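Local coordinates for protein GENE 22 product (Bacillus phage spp1, PDB 2XC8) that is of unknown function but resembles in fold a domain of the receptor-binding protein of lactococcal phage p2, at residues I17-T22 and G107-T112; F46-D51 and V56-Y61; A28-L31 and E37-P40; S74-Y79 and G84-Q89. All blocks are in the same frame, centred on the assembly; numbering follows the deposited sequence.

Contact 1. Residues I17-T22 and G107-T112; sequences IKETET and GTREGT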
loop_
_atom_site.group_PDB
_atom_site.type_symbol
_atom_site.label_atom_id
_atom_site.label_comp_id
_atom_site.label_asym_id
_atom_site.label_seq_id
_atom_site.Cartn_x
_atom_site.Cartn_y
_atom_site.Cartn_z
ATOM N N ILE B 17 5.105 2.164 3.075
ATOM C CA ILE B 17 4.850 1.111 4.064
ATOM C C ILE B 17 4.122 -0.059 3.405
ATOM O O ILE B 17 3.036 0.115 2.845
ATOM C CB ILE B 17 4.035 1.624 5.285
ATOM C CG1 ILE B 17 4.648 2.909 5.852
ATOM C CG2 ILE B 17 3.950 0.541 6.364
ATOM C CD1 ILE B 17 3.709 3.721 6.733
ATOM N N LYS B 18 4.721 -1.224 3.486
ATOM C CA LYS B 18 4.152 -2.428 2.899
ATOM C C LYS B 18 4.282 -3.752 3.654
ATOM O O LYS B 18 5.221 -3.990 4.365
ATOM C CB LYS B 18 4.626 -2.607 1.450
ATOM C CG LYS B 18 6.017 -3.040 1.309
ATOM C CD LYS B 18 6.298 -3.375 -0.073
ATOM C CE LYS B 18 7.138 -2.345 -0.702
ATOM N NZ LYS B 18 8.333 -2.948 -1.312
ATOM N N GLU B 19 3.296 -4.608 3.465
ATOM C CA GLU B 19 3.325 -5.950 4.028
ATOM C C GLU B 19 4.149 -6.865 3.126
ATOM O O GLU B 19 3.929 -6.920 1.912
ATOM C CB GLU B 19 1.903 -6.501 4.177
ATOM C CG GLU B 19 1.824 -7.901 4.789
ATOM C CD GLU B 19 0.484 -8.589 4.556
ATOM O OE1 GLU B 19 -0.435 -7.962 3.986
ATOM O OE2 GLU B 19 0.353 -9.768 4.950
ATOM N N THR B 20 5.100 -7.569 3.731
ATOM C CA THR B 20 5.885 -8.589 3.040
ATOM C C THR B 20 5.416 -9.953 3.543
ATOM O O THR B 20 4.563 -10.020 4.432
ATOM C CB THR B 20 7.400 -8.409 3.291
ATOM O OG1 THR B 20 7.672 -8.518 4.695
ATOM C CG2 THR B 20 7.878 -7.048 2.792
ATOM N N GLU B 21 5.908 -11.040 3.007
ATOM C CA GLU B 21 5.526 -12.345 3.455
ATOM C C GLU B 21 6.010 -12.625 4.871
ATOM O O GLU B 21 5.398 -13.339 5.580
ATOM C CB GLU B 21 5.969 -13.405 2.434
ATOM C CG GLU B 21 4.782 -14.034 1.632
ATOM C CD GLU B 21 5.010 -14.357 0.123
ATOM O OE1 GLU B 21 6.054 -14.906 -0.280
ATOM O OE2 GLU B 21 4.090 -14.105 -0.657
ATOM N N THR B 22 7.080 -11.997 5.300
ATOM C CA THR B 22 7.632 -12.199 6.642
ATOM C C THR B 22 7.163 -11.148 7.655
ATOM O O THR B 22 7.047 -11.448 8.845
ATOM C CB THR B 22 9.179 -12.252 6.637
ATOM O OG1 THR B 22 9.703 -11.082 5.998
ATOM C CG2 THR B 22 9.677 -13.495 5.906
ATOM N N GLY B 107 -0.656 -17.931 11.447
ATOM C CA GLY B 107 -0.061 -16.983 10.507
ATOM C C GLY B 107 -1.025 -15.971 9.914
ATOM O O GLY B 107 -0.607 -15.078 9.172
ATOM N N THR B 108 -2.310 -16.113 10.234
ATOM C CA THR B 108 -3.343 -15.192 9.759
ATOM C C THR B 108 -3.118 -13.792 10.332
ATOM O O THR B 108 -2.949 -13.623 11.543
ATOM C CB THR B 108 -4.763 -15.697 10.119
ATOM O OG1 THR B 108 -4.936 -17.037 9.640
ATOM C CG2 THR B 108 -5.836 -14.804 9.508
ATOM N N ARG B 109 -3.111 -12.799 9.447
ATOM C CA ARG B 109 -2.876 -11.412 9.831
ATOM C C ARG B 109 -4.137 -10.578 9.642
ATOM O O ARG B 109 -4.756 -10.608 8.579
ATOM C CB ARG B 109 -1.729 -10.818 9.008
ATOM C CG ARG B 109 -0.403 -11.543 9.170
ATOM C CD ARG B 109 0.558 -11.186 8.054
ATOM N NE ARG B 109 1.827 -11.897 8.185
ATOM C CZ ARG B 109 2.862 -11.759 7.359
ATOM N NH1 ARG B 109 2.794 -10.929 6.326
ATOM N NH2 ARG B 109 3.972 -12.454 7.569
ATOM N N GLU B 110 -4.515 -9.847 10.687
ATOM C CA GLU B 110 -5.635 -8.917 10.622
ATOM C C GLU B 110 -5.214 -7.572 11.199
ATOM O O GLU B 110 -4.785 -7.488 12.354
ATOM C CB GLU B 110 -6.858 -9.476 11.363
ATOM C CG GLU B 110 -8.089 -8.557 11.383
ATOM C CD GLU B 110 -8.699 -8.305 10.006
ATOM O OE1 GLU B 110 -9.463 -7.325 9.875
ATOM O OE2 GLU B 110 -8.423 -9.076 9.058
ATOM N N GLY B 111 -5.329 -6.523 10.388
ATOM C CA GLY B 111 -4.943 -5.188 10.825
ATOM C C GLY B 111 -4.981 -4.113 9.759
ATOM O O GLY B 111 -5.663 -4.251 8.739
ATOM N N THR B 112 -4.234 -3.039 10.005
ATOM C CA THR B 112 -4.269 -1.850 9.161
ATOM C C THR B 112 -2.944 -1.106 8.984
ATOM O O THR B 112 -2.159 -0.971 9.926
ATOM C CB THR B 112 -5.249 -0.789 9.733
ATOM O OG1 THR B 112 -6.494 -1.410 10.075
ATOM C CG2 THR B 112 -5.508 0.319 8.723
#

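Contact 2. Residues F46-D51 and V56-Y61; sequences FDLTPD and VEYMLY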
loop_
_atom_site.group_PDB
_atom_site.type_symbol
_atom_site.label_atom_id
_atom_site.label_comp_id
_atom_site.label_asym_id
_atom_site.label_seq_id
_atom_site.Cartn_x
_atom_site.Cartn_y
_atom_site.Cartn_z
ATOM N N PHE B 46 10.134 -5.066 10.561
ATOM C CA PHE B 46 9.969 -6.079 11.602
ATOM C C PHE B 46 9.167 -7.279 11.107
ATOM O O PHE B 46 8.295 -7.143 10.245
ATOM C CB PHE B 46 9.344 -5.479 12.875
ATOM C CG PHE B 46 7.967 -4.891 12.677
ATOM C CD1 PHE B 46 6.828 -5.650 12.939
ATOM C CD2 PHE B 46 7.809 -3.572 12.259
ATOM C CE1 PHE B 46 5.554 -5.111 12.769
ATOM C CE2 PHE B 46 6.539 -3.024 12.086
ATOM C CZ PHE B 46 5.410 -3.795 12.343
ATOM N N ASP B 47 9.472 -8.451 11.660
ATOM C CA ASP B 47 8.741 -9.674 11.345
ATOM C C ASP B 47 7.397 -9.689 12.063
ATOM O O ASP B 47 7.294 -9.249 13.211
ATOM C CB ASP B 47 9.549 -10.911 11.750
ATOM C CG ASP B 47 10.868 -11.031 11.000
ATOM O OD1 ASP B 47 10.933 -10.637 9.816
ATOM O OD2 ASP B 47 11.843 -11.534 11.599
ATOM N N LEU B 48 6.374 -10.193 11.380
ATOM C CA LEU B 48 5.070 -10.407 11.998
ATOM C C LEU B 48 5.014 -11.832 12.547
ATOM O O LEU B 48 4.241 -12.675 12.079
ATOM C CB LEU B 48 3.936 -10.121 11.006
ATOM C CG LEU B 48 3.698 -8.647 10.652
ATOM C CD1 LEU B 48 2.869 -8.525 9.383
ATOM C CD2 LEU B 48 3.041 -7.886 11.804
ATOM N N THR B 49 5.859 -12.077 13.547
ATOM C CA THR B 49 6.060 -13.400 14.126
ATOM C C THR B 49 4.855 -13.835 14.959
ATOM O O THR B 49 4.458 -13.132 15.892
ATOM C CB THR B 49 7.343 -13.443 14.996
ATOM O OG1 THR B 49 8.438 -12.868 14.271
ATOM C CG2 THR B 49 7.698 -14.875 15.384
ATOM N N PRO B 50 4.264 -14.994 14.617
ATOM C CA PRO B 50 3.168 -15.520 15.420
ATOM C C PRO B 50 3.683 -16.250 16.660
ATOM O O PRO B 50 4.854 -16.633 16.716
ATOM C CB PRO B 50 2.480 -16.502 14.469
ATOM C CG PRO B 50 3.562 -16.971 13.561
ATOM C CD PRO B 50 4.583 -15.865 13.467
ATOM N N ASP B 51 2.807 -16.422 17.645
ATOM C CA ASP B 51 3.105 -17.220 18.830
ATOM C C ASP B 51 2.375 -18.553 18.700
ATOM O O ASP B 51 1.322 -18.623 18.067
ATOM C CB ASP B 51 2.643 -16.481 20.089
ATOM C CG ASP B 51 3.020 -17.203 21.371
ATOM O OD1 ASP B 51 4.225 -17.259 21.698
ATOM O OD2 ASP B 51 2.105 -17.705 22.059
ATOM N N VAL B 56 -0.847 -12.373 18.556
ATOM C CA VAL B 56 0.111 -11.327 18.899
ATOM C C VAL B 56 -0.270 -10.001 18.246
ATOM O O VAL B 56 -0.512 -9.945 17.040
ATOM C CB VAL B 56 1.555 -11.714 18.492
ATOM C CG1 VAL B 56 2.530 -10.656 18.952
ATOM C CG2 VAL B 56 1.942 -13.063 19.075
ATOM N N GLU B 57 -0.320 -8.942 19.050
ATOM C CA GLU B 57 -0.587 -7.594 18.553
ATOM C C GLU B 57 0.716 -6.838 18.326
ATOM O O GLU B 57 1.557 -6.753 19.223
ATOM C CB GLU B 57 -1.463 -6.816 19.536
ATOM C CG GLU B 57 -2.891 -7.318 19.652
ATOM C CD GLU B 57 -3.715 -6.511 20.641
ATOM O OE1 GLU B 57 -3.139 -5.944 21.595
ATOM O OE2 GLU B 57 -4.949 -6.447 20.461
ATOM N N TYR B 58 0.875 -6.293 17.123
ATOM C CA TYR B 58 2.035 -5.474 16.789
ATOM C C TYR B 58 1.630 -4.022 16.599
ATOM O O TYR B 58 0.680 -3.723 15.872
ATOM C CB TYR B 58 2.729 -5.997 15.532
ATOM C CG TYR B 58 3.492 -7.278 15.751
ATOM C CD1 TYR B 58 4.813 -7.255 16.201
ATOM C CD2 TYR B 58 2.899 -8.515 15.510
ATOM C CE1 TYR B 58 5.521 -8.431 16.405
ATOM C CE2 TYR B 58 3.599 -9.697 15.709
ATOM C CZ TYR B 58 4.908 -9.648 16.159
ATOM O OH TYR B 58 5.609 -10.812 16.359
HETATM N N MSE B 59 2.362 -3.133 17.237
HETATM C CA MSE B 59 2.122 -1.721 17.187
HETATM C C MSE B 59 3.321 -0.868 16.918
HETATM O O MSE B 59 4.266 -0.865 17.640
HETATM C CB MSE B 59 1.506 -1.280 18.483
HETATM C CG MSE B 59 0.286 -0.500 18.283
HETATM SE SE MSE B 59 -1.329 -1.463 18.468
HETATM C CE MSE B 59 -1.702 -0.782 20.166
ATOM N N LEU B 60 3.252 -0.120 15.842
ATOM C CA LEU B 60 4.378 0.715 15.437
ATOM C C LEU B 60 4.090 2.191 15.706
ATOM O O LEU B 60 3.057 2.717 15.289
ATOM C CB LEU B 60 4.704 0.482 13.956
ATOM C CG LEU B 60 5.932 1.163 13.341
ATOM C CD1 LEU B 60 7.235 0.619 13.921
ATOM C CD2 LEU B 60 5.918 1.000 11.829
ATOM N N TYR B 61 5.010 2.845 16.411
ATOM C CA TYR B 61 4.856 4.249 16.785
ATOM C C TYR B 61 5.903 5.136 16.118
ATOM O O TYR B 61 7.084 4.789 16.071
ATOM C CB TYR B 61 4.947 4.423 18.307
ATOM C CG TYR B 61 4.055 3.503 19.114
ATOM C CD1 TYR B 61 2.665 3.615 19.057
ATOM C CD2 TYR B 61 4.603 2.533 19.951
ATOM C CE1 TYR B 61 1.845 2.773 19.803
ATOM C CE2 TYR B 61 3.791 1.688 20.703
ATOM C CZ TYR B 61 2.415 1.814 20.623
ATOM O OH TYR B 61 1.608 0.980 21.363
#

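Contact 3. Residues A28-L31 and E37-P40; sequences AGEL and EVFP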
loop_
_atom_site.group_PDB
_atom_site.type_symbol
_atom_site.label_atom_id
_atom_site.label_comp_id
_atom_site.label_asym_id
_atom_site.label_seq_id
_atom_site.Cartn_x
_atom_site.Cartn_y
_atom_site.Cartn_z
ATOM N N ALA B 28 12.755 4.477 3.962
ATOM C CA ALA B 28 13.217 5.784 4.408
ATOM C C ALA B 28 12.364 6.851 3.734
ATOM O O ALA B 28 12.067 6.752 2.539
ATOM C CB ALA B 28 14.685 5.976 4.067
ATOM N N GLY B 29 11.960 7.858 4.499
ATOM C CA GLY B 29 11.098 8.904 3.968
ATOM C C GLY B 29 11.167 10.210 4.726
ATOM O O GLY B 29 12.164 10.510 5.388
ATOM N N GLU B 30 10.093 10.985 4.620
ATOM C CA GLU B 30 10.030 12.312 5.217
ATOM C C GLU B 30 8.712 12.538 5.941
ATOM O O GLU B 30 7.637 12.263 5.401
ATOM C CB GLU B 30 10.210 13.389 4.146
ATOM C CG GLU B 30 11.602 13.458 3.538
ATOM C CD GLU B 30 11.692 14.457 2.399
ATOM O OE1 GLU B 30 12.627 15.284 2.411
ATOM O OE2 GLU B 30 10.831 14.419 1.494
ATOM N N LEU B 31 8.809 13.039 7.167
ATOM C CA LEU B 31 7.642 13.469 7.919
ATOM C C LEU B 31 7.426 14.956 7.672
ATOM O O LEU B 31 8.325 15.768 7.904
ATOM C CB LEU B 31 7.828 13.189 9.414
ATOM C CG LEU B 31 6.677 13.514 10.374
ATOM C CD1 LEU B 31 5.468 12.621 10.123
ATOM C CD2 LEU B 31 7.142 13.385 11.815
ATOM N N GLU B 37 7.526 22.572 7.807
ATOM C CA GLU B 37 8.781 21.864 8.089
ATOM C C GLU B 37 8.722 20.365 7.784
ATOM O O GLU B 37 7.697 19.714 7.996
ATOM C CB GLU B 37 9.245 22.101 9.536
ATOM C CG GLU B 37 10.703 21.698 9.797
ATOM C CD GLU B 37 11.280 22.262 11.088
ATOM O OE1 GLU B 37 12.473 22.008 11.357
ATOM O OE2 GLU B 37 10.553 22.955 11.833
ATOM N N VAL B 38 9.848 19.820 7.370
ATOM C CA VAL B 38 10.048 18.443 7.007
ATOM C C VAL B 38 11.169 17.814 7.838
ATOM O O VAL B 38 12.131 18.421 8.082
ATOM C CB VAL B 38 10.438 18.361 5.546
ATOM C CG1 VAL B 38 10.589 16.982 5.087
ATOM C CG2 VAL B 38 9.544 19.170 4.721
ATOM N N PHE B 39 10.998 16.564 8.245
ATOM C CA PHE B 39 11.968 15.866 9.088
ATOM C C PHE B 39 12.327 14.517 8.459
ATOM O O PHE B 39 11.445 13.836 7.929
ATOM C CB PHE B 39 11.377 15.639 10.488
ATOM C CG PHE B 39 10.777 16.873 11.114
ATOM C CD1 PHE B 39 11.552 17.714 11.905
ATOM C CD2 PHE B 39 9.430 17.187 10.926
ATOM C CE1 PHE B 39 11.003 18.853 12.490
ATOM C CE2 PHE B 39 8.872 18.327 11.505
ATOM C CZ PHE B 39 9.661 19.159 12.291
ATOM N N PRO B 40 13.617 14.120 8.513
ATOM C CA PRO B 40 13.996 12.825 7.942
ATOM C C PRO B 40 13.552 11.643 8.807
ATOM O O PRO B 40 13.664 11.693 10.036
ATOM C CB PRO B 40 15.526 12.901 7.874
ATOM C CG PRO B 40 15.906 13.864 8.939
ATOM C CD PRO B 40 14.782 14.856 9.044
#

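Contact 4. Residues S74-Y79 and G84-Q89; sequences SLCKAY and GYCDYQ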
loop_
_atom_site.group_PDB
_atom_site.type_symbol
_atom_site.label_atom_id
_atom_site.label_comp_id
_atom_site.label_asym_id
_atom_site.label_seq_id
_atom_site.Cartn_x
_atom_site.Cartn_y
_atom_site.Cartn_z
ATOM N N SER B 74 9.223 3.237 17.357
ATOM C CA SER B 74 9.077 2.322 18.484
ATOM C C SER B 74 8.080 1.230 18.122
ATOM O O SER B 74 7.092 1.489 17.433
ATOM C CB SER B 74 8.601 3.064 19.733
ATOM O OG SER B 74 9.673 3.742 20.362
ATOM N N LEU B 75 8.346 0.011 18.582
ATOM C CA LEU B 75 7.441 -1.107 18.342
ATOM C C LEU B 75 7.001 -1.748 19.647
ATOM O O LEU B 75 7.828 -2.101 20.492
ATOM C CB LEU B 75 8.090 -2.159 17.433
ATOM C CG LEU B 75 7.287 -3.406 17.039
ATOM C CD1 LEU B 75 6.242 -3.091 15.975
ATOM C CD2 LEU B 75 8.222 -4.503 16.554
ATOM N N CYS B 76 5.689 -1.886 19.805
ATOM C CA CYS B 76 5.133 -2.631 20.921
ATOM C C CYS B 76 4.564 -3.957 20.435
ATOM O O CYS B 76 3.882 -4.022 19.408
ATOM C CB CYS B 76 4.061 -1.819 21.649
ATOM S SG CYS B 76 3.405 -2.643 23.115
ATOM N N LYS B 77 4.871 -5.016 21.154
ATOM C CA LYS B 77 4.328 -6.325 20.937
ATOM C C LYS B 77 3.544 -6.811 22.152
ATOM O O LYS B 77 3.969 -6.763 23.251
ATOM C CB LYS B 77 5.459 -7.282 20.634
ATOM C CG LYS B 77 5.099 -8.537 19.932
ATOM C CD LYS B 77 6.151 -9.614 20.127
ATOM C CE LYS B 77 5.647 -10.989 19.715
ATOM N NZ LYS B 77 6.681 -11.897 19.193
ATOM N N ALA B 78 2.359 -7.286 21.926
ATOM C CA ALA B 78 1.531 -7.801 23.012
ATOM C C ALA B 78 0.966 -9.176 22.687
ATOM O O ALA B 78 0.482 -9.415 21.580
ATOM C CB ALA B 78 0.406 -6.829 23.335
ATOM N N TYR B 79 1.035 -10.073 23.665
ATOM C CA TYR B 79 0.460 -11.404 23.545
ATOM C C TYR B 79 -0.959 -11.366 24.096
ATOM O O TYR B 79 -1.167 -11.045 25.270
ATOM C CB TYR B 79 1.311 -12.426 24.305
ATOM C CG TYR B 79 2.731 -12.549 23.792
ATOM C CD1 TYR B 79 3.084 -13.560 22.899
ATOM C CD2 TYR B 79 3.723 -11.652 24.198
ATOM C CE1 TYR B 79 4.387 -13.678 22.423
ATOM C CE2 TYR B 79 5.027 -11.759 23.726
ATOM C CZ TYR B 79 5.352 -12.773 22.840
ATOM O OH TYR B 79 6.641 -12.885 22.373
ATOM N N GLY B 84 -2.288 -8.096 29.178
ATOM C CA GLY B 84 -1.515 -6.952 28.700
ATOM C C GLY B 84 -2.014 -6.313 27.421
ATOM O O GLY B 84 -2.645 -6.970 26.590
ATOM N N TYR B 85 -1.717 -5.023 27.269
ATOM C CA TYR B 85 -2.047 -4.280 26.056
ATOM C C TYR B 85 -0.939 -3.307 25.671
ATOM O O TYR B 85 -0.165 -2.857 26.521
ATOM C CB TYR B 85 -3.375 -3.527 26.214
ATOM C CG TYR B 85 -3.381 -2.495 27.321
ATOM C CD1 TYR B 85 -2.909 -1.198 27.101
ATOM C CD2 TYR B 85 -3.865 -2.813 28.587
ATOM C CE1 TYR B 85 -2.914 -0.249 28.117
ATOM C CE2 TYR B 85 -3.874 -1.872 29.611
ATOM C CZ TYR B 85 -3.400 -0.593 29.368
ATOM O OH TYR B 85 -3.409 0.339 30.378
ATOM N N CYS B 86 -0.886 -2.980 24.384
ATOM C CA CYS B 86 0.067 -2.012 23.861
ATOM C C CYS B 86 -0.491 -0.596 23.889
ATOM O O CYS B 86 -1.649 -0.358 23.530
ATOM C CB CYS B 86 0.494 -2.391 22.445
ATOM S SG CYS B 86 1.786 -3.636 22.404
ATOM N N ASP B 87 0.354 0.333 24.324
ATOM C CA ASP B 87 0.005 1.736 24.469
ATOM C C ASP B 87 1.321 2.496 24.490
ATOM O O ASP B 87 2.236 2.132 25.235
ATOM C CB ASP B 87 -0.758 1.953 25.784
ATOM C CG ASP B 87 -1.342 3.352 25.910
ATOM O OD1 ASP B 87 -1.883 3.878 24.913
ATOM O OD2 ASP B 87 -1.274 3.921 27.020
ATOM N N TYR B 88 1.430 3.535 23.666
ATOM C CA TYR B 88 2.636 4.355 23.664
ATOM C C TYR B 88 2.700 5.200 24.939
ATOM O O TYR B 88 1.730 5.877 25.287
ATOM C CB TYR B 88 2.702 5.238 22.419
ATOM C CG TYR B 88 3.882 6.172 22.439
ATOM C CD1 TYR B 88 5.175 5.697 22.220
ATOM C CD2 TYR B 88 3.713 7.529 22.705
ATOM C CE1 TYR B 88 6.265 6.550 22.252
ATOM C CE2 TYR B 88 4.797 8.391 22.738
ATOM C CZ TYR B 88 6.070 7.895 22.510
ATOM O OH TYR B 88 7.149 8.744 22.540
ATOM N N GLN B 89 3.842 5.163 25.622
ATOM C CA GLN B 89 3.950 5.749 26.966
ATOM C C GLN B 89 5.005 6.850 27.168
ATOM O O GLN B 89 4.853 7.695 28.055
ATOM C CB GLN B 89 4.203 4.652 28.015
ATOM C CG GLN B 89 5.314 3.657 27.660
ATOM C CD GLN B 89 5.701 2.754 28.824
ATOM O OE1 GLN B 89 5.717 1.530 28.697
ATOM N NE2 GLN B 89 6.020 3.360 29.965
HETATM O O HOH W 1 -3.426 -9.444 26.399
#

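Contact 1. Residues I17-T22 and G107-T112
Arg109 reaches from the start of strand 109-117 to the turn that follows strand 17-19, and its guanidinium group carries this surface contact almost alone. NH1 serves two acceptors. It gives a hydrogen bond of 2.7 Å to Thr20 O, which lies in the guanidinium plane and receives it nearly along the C=O axis, and a second of 3.0 Å to Glu19 OE2, which is also a salt bridge. The carboxylate uses the anti lone pair of OE2, turned away from its other oxygen, and this one N-O pair makes the bridge a single-point one. The carboxylate and guanidinium planes stand 51° apart. NH2 takes a third acceptor, Glu21 O, at 2.6 Å. That bond is more bent, 134° at the hydrogen, and the donor sits above the carbonyl plane, off either lone pair. The two extended side chains cross at a slant: Glu19 is stretched with CG anti to the backbone N (chi1 -179°), while Arg109 is straight from CG to NE and passes its CD 3.4 Å from Glu19 OE2. Ile2 of strand 2-8 packs on both side chains. Elsewhere in the turn, Thr20 OG1 bonds Gly23 N, and the carboxylate of Glu21 points to another partner, Tyr12 OH of a neighbouring subunit. With one carboxylate and two carbonyls ranged along its edge, the guanidinium ties the turn after strand 17-19 to strand 109-117 of the other sheet, across a gap spanned by side chains; the carboxylate probably balances the charge of Arg109, while the two carbonyls fix where the group sits and how it is turned.

Contact 2. Residues F46-D51 and V56-Y61
Phe46 and Leu48 both come against Tyr58, from the side of segment 46-51. The Phe46 and Tyr58 rings run near parallel, planes 27° apart, but are slid so far past each other that they barely overlap, with centroids 5.9 Å apart. Phe46 CE1 instead meets Tyr58 CB at 4.0 Å, and its CE2 edge is met by Leu60 CD2 at 4.1 Å. Phe46 CG sits between its backbone N and carbonyl carbon (chi1 61°), which swings the ring over toward strand 56-64. Leu48 CD2 adds a methyl against Tyr58 CD2 at 3.8 Å, approaching the ring obliquely. Here two sheets face one another: Phe46 lies next to the end of strand 37-47 of one, Tyr58 and Leu60 belong to the other, and the chain leaves the first sheet through an inverse gamma turn centred on Leu48. Ile24 of strand 23-33 backs both Phe46 and Leu48. Further out, Val56 CG2 rests on Asp51 CB at 3.6 Å, while the carboxylate of Asp51 turns to Tyr54 N and Thr53 N. At the polar edge, Tyr58 OH donates a hydrogen bond of 2.6 Å to Thr49 O, lying in the carbonyl plane on a lone pair; Lys77 NZ makes a weak second bond to the same hydroxyl.

Contact 3. Residues A28-L31 and E37-P40
Leu31 and Phe39 form the hydrogen-bonded pair of this stretch of the hairpin made by strands 23-33 and 37-47. Their backbones exchange two bonds: Leu31 N gives to Phe39 O at 2.9 Å, and Phe39 N gives to Leu31 O at 2.8 Å. The next pair, Glu30 with Pro40, is antiparallel and non-hydrogen-bonded, a position where the missing N-H of proline costs the pair no bond. The short strand axes are 137° apart, well away from antiparallel, so the hairpin is strongly twisted here.

Both carbonyls of the hydrogen-bonded pair also take a CA-H...O contact: Phe39 O from Glu30 CA at 3.4 Å, and Leu31 O from Val38 CA at 3.3 Å.

Apolar contact occurs on each face. On that of Glu30 and Pro40, Val38 CG1, anti to its own backbone N (chi1 -177°), crosses the extended Glu30 chain, 3.7 Å from Glu30 CB and near its CD and OE1 as well. On the face of Leu31 and Phe39, the two CB atoms stand 4.4 Å apart and the side chains enter the protein interior, where both pack on Trp11, Met64 and Val71.

One face is thus mixed and largely solvent-facing, the other hydrophobic. The paired carbonyls, each given both an N-H and a weaker C-H donor, fix the register, while burial of Leu31 and Phe39 fastens the hairpin to the rest of the fold.

Contact 4. Residues S74-Y79 and G84-Q89
Gly84 O and Tyr79 O both lie within hydrogen-bonding distance of one water, 2.6 Å from Gly84 O and 3.0 Å from Tyr79 O, between the end of strand 71-79 and the start of segment 84-89. Further along, the link is covalent. Cys76 SG and Cys86 SG form a disulfide of 2.0 Å with a left-handed twist (chi3 -85°). Cys76 holds its sulfur anti to the backbone N (chi1 -176°), whereas Cys86 keeps SG beside its own N and anti to the carbonyl carbon; each torsion brings the sulfur to the other segment. Ala78 CB rests on Cys86 SG at 3.6 Å, and Tyr61 of the neighbouring strand packs against both cysteines. On the side of strand 71-79 turned from the disulfide, Lys77 NZ makes a weak hydrogen bond of 3.3 Å to Tyr79 OH. Ser74, Leu75, Cys76 and Tyr85 pair with a parallel strand of another subunit, which carries the sheet across the interface. Between the two segments themselves the backbones make no direct hydrogen bond. The covalent bond, with the nearby water, is what links them, and the disulfide tethers the segment 84-89 beside the edge strand of its own chain, at the place where the other subunit docks.

Contacts 1, 2 and 4 form a connected group, whereas contact 3 lies across the chain's centre from the other three and about 24 Å, centre to centre, from each of them. Contacts 1 and 2, with centres 9 Å apart, meet where Thr22 O probably accepts a hydrogen bond from Leu48 N at 2.9 Å and where Leu48 CD1 packs on Arg109 NE. Contacts 2 and 4, 10 Å apart by centres, sit on neighbouring strands 56-64 and 71-79, with Tyr61 N probably bonded to Ser74 O and Glu57 N to Ala78 O. Strand 37-47 links contact 3, near its beginning, to contact 2 at its end.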